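Local coordinates for protein cyclase (Streptomyces sp. R1128, PDB 3TFZ) that probably cyclises and aromatises the polyketide chain in the R1128 pathway, as an aromatase/cyclase of the Bet v 1-like helix-grip family, at residues 21-26 and 151-156; 29-34 and 38-43; 86-91 and 135-140. One frame throughout, in Å; residues are numbered along the deposited sequence.

Contact 1 (21-26 and 151-156); sequences WEVLAD and NAVLGE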
loop_
_atom_site.group_PDB
_atom_site.type_symbol
_atom_site.label_atom_id
_atom_site.label_comp_id
_atom_site.label_asym_id
_atom_site.label_seq_id
_atom_site.Cartn_x
_atom_site.Cartn_y
_atom_site.Cartn_z
ATOM N N TRP A 21 1.842 7.106 -15.811
ATOM C CA TRP A 21 3.142 6.839 -16.348
ATOM C C TRP A 21 3.810 8.192 -16.713
ATOM O O TRP A 21 4.944 8.440 -16.288
ATOM C CB TRP A 21 3.055 5.924 -17.596
ATOM C CG TRP A 21 4.464 5.787 -18.186
ATOM C CD1 TRP A 21 4.955 6.340 -19.351
ATOM C CD2 TRP A 21 5.561 5.119 -17.552
ATOM N NE1 TRP A 21 6.305 6.025 -19.476
ATOM C CE2 TRP A 21 6.705 5.327 -18.355
ATOM C CE3 TRP A 21 5.680 4.349 -16.355
ATOM C CZ2 TRP A 21 7.967 4.782 -18.013
ATOM C CZ3 TRP A 21 6.864 3.828 -16.037
ATOM C CH2 TRP A 21 8.004 4.002 -16.890
ATOM N N GLU A 22 3.114 9.034 -17.514
ATOM C CA GLU A 22 3.635 10.307 -17.914
ATOM C C GLU A 22 4.142 11.177 -16.764
ATOM O O GLU A 22 5.139 11.834 -16.943
ATOM C CB GLU A 22 2.648 11.095 -18.769
ATOM C CG GLU A 22 2.407 10.453 -20.165
ATOM C CD GLU A 22 1.351 11.193 -20.934
ATOM O OE1 GLU A 22 1.120 12.385 -20.549
ATOM O OE2 GLU A 22 0.760 10.600 -21.910
ATOM N N VAL A 23 3.429 11.217 -15.627
ATOM C CA VAL A 23 3.832 11.965 -14.470
ATOM C C VAL A 23 5.124 11.285 -13.822
ATOM O O VAL A 23 6.108 11.974 -13.470
ATOM C CB VAL A 23 2.643 12.044 -13.478
ATOM C CG1 VAL A 23 3.006 12.532 -12.069
ATOM C CG2 VAL A 23 1.455 12.873 -14.082
ATOM N N LEU A 24 5.124 9.956 -13.683
ATOM C CA LEU A 24 6.263 9.291 -13.156
ATOM C C LEU A 24 7.499 9.500 -14.001
ATOM O O LEU A 24 8.526 9.769 -13.401
ATOM C CB LEU A 24 6.023 7.733 -12.974
ATOM C CG LEU A 24 4.943 7.277 -11.976
ATOM C CD1 LEU A 24 4.716 5.831 -12.118
ATOM C CD2 LEU A 24 5.373 7.651 -10.595
ATOM N N ALA A 25 7.413 9.276 -15.346
ATOM C CA ALA A 25 8.540 9.383 -16.283
ATOM C C ALA A 25 9.217 10.779 -16.348
ATOM O O ALA A 25 10.442 10.872 -16.719
ATOM C CB ALA A 25 8.214 8.905 -17.726
ATOM N N ASP A 26 8.470 11.857 -16.088
ATOM C CA ASP A 26 9.054 13.206 -16.338
ATOM C C ASP A 26 9.744 13.727 -15.062
ATOM O O ASP A 26 9.172 14.585 -14.351
ATOM C CB ASP A 26 7.890 14.091 -16.825
ATOM C CG ASP A 26 8.290 15.562 -17.176
ATOM O OD1 ASP A 26 9.496 15.857 -17.382
ATOM O OD2 ASP A 26 7.338 16.429 -17.187
ATOM N N ASN A 151 1.153 10.312 -2.712
ATOM C CA ASN A 151 0.149 11.398 -2.728
ATOM C C ASN A 151 0.481 12.586 -3.733
ATOM O O ASN A 151 -0.410 13.158 -4.367
ATOM C CB ASN A 151 -0.124 11.936 -1.301
ATOM C CG ASN A 151 -0.853 10.894 -0.394
ATOM O OD1 ASN A 151 -1.688 10.044 -0.824
ATOM N ND2 ASN A 151 -0.590 11.020 0.901
ATOM N N ALA A 152 1.750 12.930 -3.870
ATOM C CA ALA A 152 2.247 13.932 -4.843
ATOM C C ALA A 152 1.838 13.446 -6.227
ATOM O O ALA A 152 1.248 14.206 -7.008
ATOM C CB ALA A 152 3.727 14.036 -4.761
ATOM N N VAL A 153 2.112 12.165 -6.520
ATOM C CA VAL A 153 1.911 11.634 -7.852
ATOM C C VAL A 153 0.395 11.570 -8.181
ATOM O O VAL A 153 -0.023 11.908 -9.283
ATOM C CB VAL A 153 2.611 10.269 -8.088
ATOM C CG1 VAL A 153 2.238 9.728 -9.514
ATOM C CG2 VAL A 153 4.076 10.398 -7.999
ATOM N N LEU A 154 -0.397 11.101 -7.208
ATOM C CA LEU A 154 -1.834 10.996 -7.315
ATOM C C LEU A 154 -2.487 12.348 -7.520
ATOM O O LEU A 154 -3.285 12.467 -8.453
ATOM C CB LEU A 154 -2.365 10.272 -6.070
ATOM C CG LEU A 154 -3.676 10.338 -5.236
ATOM C CD1 LEU A 154 -4.702 11.568 -5.317
ATOM C CD2 LEU A 154 -4.329 8.996 -4.929
ATOM N N GLY A 155 -2.130 13.368 -6.672
ATOM C CA GLY A 155 -2.646 14.741 -6.762
ATOM C C GLY A 155 -2.380 15.273 -8.189
ATOM O O GLY A 155 -3.262 15.840 -8.831
ATOM N N GLU A 156 -1.180 15.045 -8.674
ATOM C CA GLU A 156 -0.749 15.529 -9.976
ATOM C C GLU A 156 -1.445 14.872 -11.162
ATOM O O GLU A 156 -1.787 15.539 -12.163
ATOM C CB GLU A 156 0.764 15.388 -10.116
ATOM C CG GLU A 156 1.293 15.869 -11.473
ATOM C CD GLU A 156 1.055 17.339 -11.791
ATOM O OE1 GLU A 156 0.729 18.158 -10.901
ATOM O OE2 GLU A 156 1.213 17.709 -12.979
#
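V23 and V153 face each other across two helices that run more nearly antiparallel than parallel, at 130° between their directions. The axes of the short segments come within 9.9 Å. Among CA atoms, those of V23 and V153 are the nearest across the segments, 6.9 Å apart. V23 buries the most surface here, and V153 comes next. The two side chains run side by side, pointing opposite ways, and CG1 of V23 meets CG1 of V153 at 3.9 Å. In V23 this methyl lies opposite the backbone N (chi1 167°), which turns it to the long helix.

E156 adds the third large share through its aliphatic part. Its CG lies 3.8 Å from V23 CG1 and also touches V23 CG2. The chain then bends at chi2 (61°), and the carboxylate forms salt bridges to R159 and R160 of its own helix. The two arginines probably offset the cost of burying this charge. L24 lies square across V153, with CD2 3.9 Å from V153 CG1. The segments meet through methyl and methylene groups alone, with no hydrogen bond between them.

The contact sets helix 17-25 against the C-terminal half of helix 131-164. A long C-terminal helix packed on a short helix and a curved antiparallel sheet belongs to the helix-grip fold. F34 packs on V153 from the loop after helix 30-33. L24 also touches I78 of strand 77-82, on the sheet side.

Contact 2 (29-34 and 38-43); sequences GYADIF and EKVEIL. With K (potassium ion), chain G.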
loop_
_atom_site.group_PDB
_atom_site.type_symbol
_atom_site.label_atom_id
_atom_site.label_comp_id
_atom_site.label_asym_id
_atom_site.label_seq_id
_atom_site.Cartn_x
_atom_site.Cartn_y
_atom_site.Cartn_z
ATOM N N GLY A 29 9.778 17.417 -14.021
ATOM C CA GLY A 29 8.664 17.910 -13.218
ATOM C C GLY A 29 8.721 17.621 -11.708
ATOM O O GLY A 29 7.900 18.054 -11.064
ATOM N N TYR A 30 9.632 16.814 -11.184
ATOM C CA TYR A 30 9.583 16.358 -9.756
ATOM C C TYR A 30 9.716 17.485 -8.690
ATOM O O TYR A 30 9.139 17.342 -7.636
ATOM C CB TYR A 30 10.628 15.274 -9.454
ATOM C CG TYR A 30 10.221 13.810 -9.864
ATOM C CD1 TYR A 30 10.860 12.673 -9.277
ATOM C CD2 TYR A 30 9.245 13.566 -10.878
ATOM C CE1 TYR A 30 10.506 11.350 -9.718
ATOM C CE2 TYR A 30 8.932 12.241 -11.305
ATOM C CZ TYR A 30 9.564 11.155 -10.723
ATOM O OH TYR A 30 9.229 9.846 -11.093
ATOM N N ALA A 31 10.482 18.569 -8.969
ATOM C CA ALA A 31 10.656 19.641 -8.017
ATOM C C ALA A 31 9.341 20.462 -7.898
ATOM O O ALA A 31 8.954 20.931 -6.841
ATOM C CB ALA A 31 11.849 20.551 -8.446
ATOM N N ASP A 32 8.639 20.634 -8.990
ATOM C CA ASP A 32 7.253 21.188 -8.952
ATOM C C ASP A 32 6.194 20.334 -8.263
ATOM O O ASP A 32 5.420 20.871 -7.506
ATOM C CB ASP A 32 6.786 21.541 -10.364
ATOM C CG ASP A 32 7.662 22.573 -10.990
ATOM O OD1 ASP A 32 7.913 22.442 -12.225
ATOM O OD2 ASP A 32 8.127 23.484 -10.233
ATOM N N ILE A 33 6.219 19.033 -8.496
ATOM C CA ILE A 33 5.163 18.052 -8.147
ATOM C C ILE A 33 5.410 17.422 -6.733
ATOM O O ILE A 33 4.448 17.016 -6.032
ATOM C CB ILE A 33 5.132 17.055 -9.409
ATOM C CG1 ILE A 33 4.418 17.729 -10.567
ATOM C CG2 ILE A 33 4.906 15.457 -9.203
ATOM C CD1 ILE A 33 4.900 17.186 -11.897
ATOM N N PHE A 34 6.668 17.390 -6.275
ATOM C CA PHE A 34 7.009 16.778 -4.947
ATOM C C PHE A 34 7.372 17.856 -4.043
ATOM O O PHE A 34 8.351 18.518 -4.307
ATOM C CB PHE A 34 8.150 15.772 -5.000
ATOM C CG PHE A 34 7.795 14.454 -5.757
ATOM C CD1 PHE A 34 8.006 14.324 -7.067
ATOM C CD2 PHE A 34 7.250 13.411 -5.117
ATOM C CE1 PHE A 34 7.655 13.190 -7.755
ATOM C CE2 PHE A 34 6.888 12.247 -5.834
ATOM C CZ PHE A 34 7.114 12.133 -7.132
ATOM N N GLU A 38 13.351 19.901 -3.724
ATOM C CA GLU A 38 13.719 21.294 -4.034
ATOM C C GLU A 38 14.364 21.497 -5.426
ATOM O O GLU A 38 14.345 22.575 -6.002
ATOM C CB GLU A 38 14.688 21.849 -2.970
ATOM C CG GLU A 38 14.130 21.861 -1.537
ATOM C CD GLU A 38 12.811 22.646 -1.388
ATOM O OE1 GLU A 38 12.871 23.914 -1.380
ATOM O OE2 GLU A 38 11.707 22.007 -1.295
ATOM N N LYS A 39 14.961 20.453 -5.960
ATOM C CA LYS A 39 15.820 20.596 -7.127
ATOM C C LYS A 39 16.061 19.224 -7.682
ATOM O O LYS A 39 16.276 18.260 -6.948
ATOM C CB LYS A 39 17.152 21.287 -6.779
ATOM C CG LYS A 39 17.934 21.819 -7.967
ATOM C CD LYS A 39 19.354 22.308 -7.616
ATOM C CE LYS A 39 19.964 23.064 -8.858
ATOM N NZ LYS A 39 21.440 23.562 -8.738
ATOM N N VAL A 40 15.980 19.143 -8.987
ATOM C CA VAL A 40 16.280 17.953 -9.727
ATOM C C VAL A 40 17.324 18.340 -10.780
ATOM O O VAL A 40 17.220 19.420 -11.406
ATOM C CB VAL A 40 15.057 17.453 -10.553
ATOM C CG1 VAL A 40 15.412 16.203 -11.346
ATOM C CG2 VAL A 40 13.886 17.170 -9.688
ATOM N N GLU A 41 18.233 17.416 -11.075
ATOM C CA GLU A 41 19.171 17.634 -12.112
ATOM C C GLU A 41 19.534 16.361 -12.865
ATOM O O GLU A 41 19.891 15.398 -12.226
ATOM C CB GLU A 41 20.371 18.162 -11.401
ATOM C CG GLU A 41 21.481 18.624 -12.214
ATOM C CD GLU A 41 22.599 18.997 -11.258
ATOM O OE1 GLU A 41 23.787 19.105 -11.782
ATOM O OE2 GLU A 41 22.214 19.127 -9.987
ATOM N N ILE A 42 19.543 16.404 -14.214
ATOM C CA ILE A 42 19.740 15.218 -15.010
ATOM C C ILE A 42 21.159 15.137 -15.309
ATOM O O ILE A 42 21.729 16.019 -15.939
ATOM C CB ILE A 42 18.865 15.169 -16.290
ATOM C CG1 ILE A 42 17.353 15.095 -15.900
ATOM C CG2 ILE A 42 19.147 13.936 -17.087
ATOM C CD1 ILE A 42 16.359 15.055 -17.125
ATOM N N LEU A 43 21.790 14.060 -14.877
ATOM C CA LEU A 43 23.232 13.934 -15.140
ATOM C C LEU A 43 23.499 13.121 -16.399
ATOM O O LEU A 43 24.517 13.314 -17.092
ATOM C CB LEU A 43 23.942 13.322 -13.912
ATOM C CG LEU A 43 24.560 13.962 -12.625
ATOM C CD1 LEU A 43 24.285 15.454 -12.314
ATOM C CD2 LEU A 43 24.295 13.064 -11.441
HETATM K K K G . 8.909 21.154 -4.406
HETATM O O HOH W 1 6.064 21.277 -4.990
#
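A potassium ion sits beside A31, at the place where helix 30-33 packs on the start of edge strand 37-46. A31 O binds it at 2.5 Å and F34 O at 2.7 Å. The backbone oxygens of P35 and T37 are ligands too. With a water 2.9 Å from the ion, which donates a hydrogen bond to D32 O, there are five oxygen ligands, four of them main-chain carbonyls.

The direct contact is apolar and small. V40 turns its side chain to the helix. CG2, on the backbone-N side of V40, is the branch that touches. It meets Y30 CB at 3.8 Å and A31 N at 3.7 Å. The methyl of A31 rests against the strand backbone, with CB 4.0 Å from K39 N and equally near E38 O. The Y30 ring leads away from the strand, and its OH hydrogen-bonds R69 and probably L24 O. One face of that ring takes the rim of the F34 ring.

A classic beta bulge sets E38 and K39 opposite H55 of strand 49-58. The arrangement is a helix-to-strand turn closed around a cation by main-chain carbonyls, at the entry to an edge strand of the helix-grip fold.

Contact 3 (86-91 and 135-140); sequences APIVGH and REMLEA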
loop_
_atom_site.group_PDB
_atom_site.type_symbol
_atom_site.label_atom_id
_atom_site.label_comp_id
_atom_site.label_asym_id
_atom_site.label_seq_id
_atom_site.Cartn_x
_atom_site.Cartn_y
_atom_site.Cartn_z
ATOM N N ALA A 86 22.207 9.552 1.335
ATOM C CA ALA A 86 22.370 10.453 2.481
ATOM C C ALA A 86 23.268 9.742 3.486
ATOM O O ALA A 86 23.343 8.507 3.453
ATOM C CB ALA A 86 20.968 10.710 3.129
ATOM N N PRO A 87 23.945 10.497 4.382
ATOM C CA PRO A 87 24.956 9.855 5.335
ATOM C C PRO A 87 24.518 8.600 6.140
ATOM O O PRO A 87 25.327 7.732 6.337
ATOM C CB PRO A 87 25.402 10.988 6.278
ATOM C CG PRO A 87 25.113 12.266 5.427
ATOM C CD PRO A 87 23.886 11.961 4.517
ATOM N N ILE A 88 23.285 8.497 6.574
ATOM C CA ILE A 88 22.871 7.380 7.412
ATOM C C ILE A 88 22.438 6.197 6.531
ATOM O O ILE A 88 22.105 5.123 7.034
ATOM C CB ILE A 88 21.752 7.787 8.402
ATOM C CG1 ILE A 88 20.487 8.196 7.596
ATOM C CG2 ILE A 88 22.310 8.932 9.376
ATOM C CD1 ILE A 88 19.108 7.646 8.175
ATOM N N VAL A 89 22.500 6.380 5.202
ATOM C CA VAL A 89 21.899 5.352 4.300
ATOM C C VAL A 89 22.987 4.574 3.698
ATOM O O VAL A 89 23.980 5.166 3.222
ATOM C CB VAL A 89 20.987 5.983 3.161
ATOM C CG1 VAL A 89 20.645 4.957 2.050
ATOM C CG2 VAL A 89 19.807 6.596 3.740
ATOM N N GLY A 90 22.837 3.252 3.722
ATOM C CA GLY A 90 23.924 2.397 3.223
ATOM C C GLY A 90 23.435 1.903 1.910
ATOM O O GLY A 90 24.186 1.868 0.942
ATOM N N HIS A 91 22.125 1.581 1.790
ATOM C CA HIS A 91 21.615 1.156 0.470
ATOM C C HIS A 91 20.199 1.579 0.322
ATOM O O HIS A 91 19.495 1.619 1.314
ATOM C CB HIS A 91 21.809 -0.360 0.277
ATOM C CG HIS A 91 23.279 -0.752 0.138
ATOM N ND1 HIS A 91 24.079 -1.126 1.216
ATOM C CD2 HIS A 91 24.095 -0.793 -0.965
ATOM C CE1 HIS A 91 25.291 -1.428 0.773
ATOM N NE2 HIS A 91 25.327 -1.229 -0.541
ATOM N N ARG A 135 18.820 3.313 12.359
ATOM C CA ARG A 135 17.694 2.482 11.923
ATOM C C ARG A 135 16.343 3.040 12.098
ATOM O O ARG A 135 15.451 2.912 11.249
ATOM C CB ARG A 135 17.657 1.188 12.734
ATOM C CG ARG A 135 18.528 0.103 12.148
ATOM C CD ARG A 135 18.487 -1.063 13.123
ATOM N NE ARG A 135 19.726 -1.666 12.826
ATOM C CZ ARG A 135 20.718 -1.968 13.630
ATOM N NH1 ARG A 135 20.634 -1.957 14.949
ATOM N NH2 ARG A 135 21.778 -2.430 13.007
ATOM N N GLU A 136 16.191 3.576 13.280
ATOM C CA GLU A 136 14.969 4.137 13.764
ATOM C C GLU A 136 14.688 5.377 12.956
ATOM O O GLU A 136 13.587 5.533 12.516
ATOM C CB GLU A 136 15.148 4.429 15.246
ATOM C CG GLU A 136 14.051 5.184 15.848
ATOM C CD GLU A 136 13.022 4.225 16.394
ATOM O OE1 GLU A 136 13.502 3.134 16.720
ATOM O OE2 GLU A 136 11.797 4.546 16.498
ATOM N N MET A 137 15.684 6.238 12.753
ATOM C CA MET A 137 15.522 7.420 11.938
ATOM C C MET A 137 15.188 7.124 10.424
ATOM O O MET A 137 14.352 7.782 9.807
ATOM C CB MET A 137 16.809 8.250 12.014
ATOM C CG MET A 137 16.837 9.298 10.944
ATOM S SD MET A 137 18.029 10.590 11.100
ATOM C CE MET A 137 17.670 11.436 9.515
ATOM N N LEU A 138 15.887 6.149 9.836
ATOM C CA LEU A 138 15.596 5.692 8.465
ATOM C C LEU A 138 14.242 5.072 8.305
ATOM O O LEU A 138 13.629 5.347 7.339
ATOM C CB LEU A 138 16.631 4.676 7.970
ATOM C CG LEU A 138 17.291 4.796 6.568
ATOM C CD1 LEU A 138 17.651 3.505 6.023
ATOM C CD2 LEU A 138 16.653 5.626 5.537
ATOM N N GLU A 139 13.752 4.229 9.206
ATOM C CA GLU A 139 12.315 3.824 9.058
ATOM C C GLU A 139 11.358 5.008 8.993
ATOM O O GLU A 139 10.432 4.945 8.173
ATOM C CB GLU A 139 11.732 2.926 10.186
ATOM C CG GLU A 139 12.458 1.723 10.482
ATOM C CD GLU A 139 12.172 0.511 9.638
ATOM O OE1 GLU A 139 11.013 0.274 9.117
ATOM O OE2 GLU A 139 13.154 -0.283 9.580
ATOM N N ALA A 140 11.565 6.037 9.856
ATOM C CA ALA A 140 10.642 7.158 9.973
ATOM C C ALA A 140 10.592 7.952 8.657
ATOM O O ALA A 140 9.530 8.444 8.242
ATOM C CB ALA A 140 10.982 8.068 11.154
#
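I88 and L138 lie alongside each other, pointed in opposing senses, and the end of the isoleucine lies along the leucine. I88 CD1 is 3.7 Å from L138 CG and 3.9 Å from L138 CB. These two residues bury the most surface in the contact. With chi1 at 64°, CG1 of I88 is wedged between N and the carbonyl carbon, and its CD1 is the atom that reaches the helix.

The same CD1 methyl also touches M137 CG, at 3.9 Å. It therefore bears on two successive residues of the helix. M137 sends CG out opposite its backbone N (chi1 166°) and stays extended beyond it. Its contact with I88 is thus made near the root of the chain.

V89 meets L138 differently. The two side chains are roughly perpendicular, and V89 CG2 lies 3.8 Å from L138 CD2. L138 is thus engaged by both residues: I88 lies mainly on CB and CG, V89 mainly on CD2. No hydrogen bond links the segments.

I88 and V89 are the last two residues of a type I turn, A86 to V89, in which V89 N bonds A86 O at 2.9 Å. I88 also has a backbone hydrogen bond to R117. Just after the turn, G90 and H91 pair with the single residue V115 in a classic beta bulge.

The turn and the first residue of strand 89-100 meet the N-terminal part of helix 131-164, the long helix packed on the sheet in the helix-grip fold. L138 also packs on F114 and T116 of strand 105-116. L129, in the loop before the helix, touches both I88 and M137.

In the fold
From the N terminus, helix 17-25 supplies the first half of contact 1, whose partner comes 125 residues later. Contacts 2 and 3 nest inside that long loop and follow each other in series. Contact 2 closes first, over a very short connection from helix 30-33 to edge strand 37-46. Contact 3 closes next, from the start of strand 89-100 to helix 131-164, and contact 1 closes last. Contacts 1 and 3 share this helix, on opposite sides of the chain's centre, with centres about 25 Å apart. Contacts 1 and 2 touch, partly through A152 and F34. Contact 1 holds the long helix to helix 17-25, contact 3 to the sheet end at 86-91.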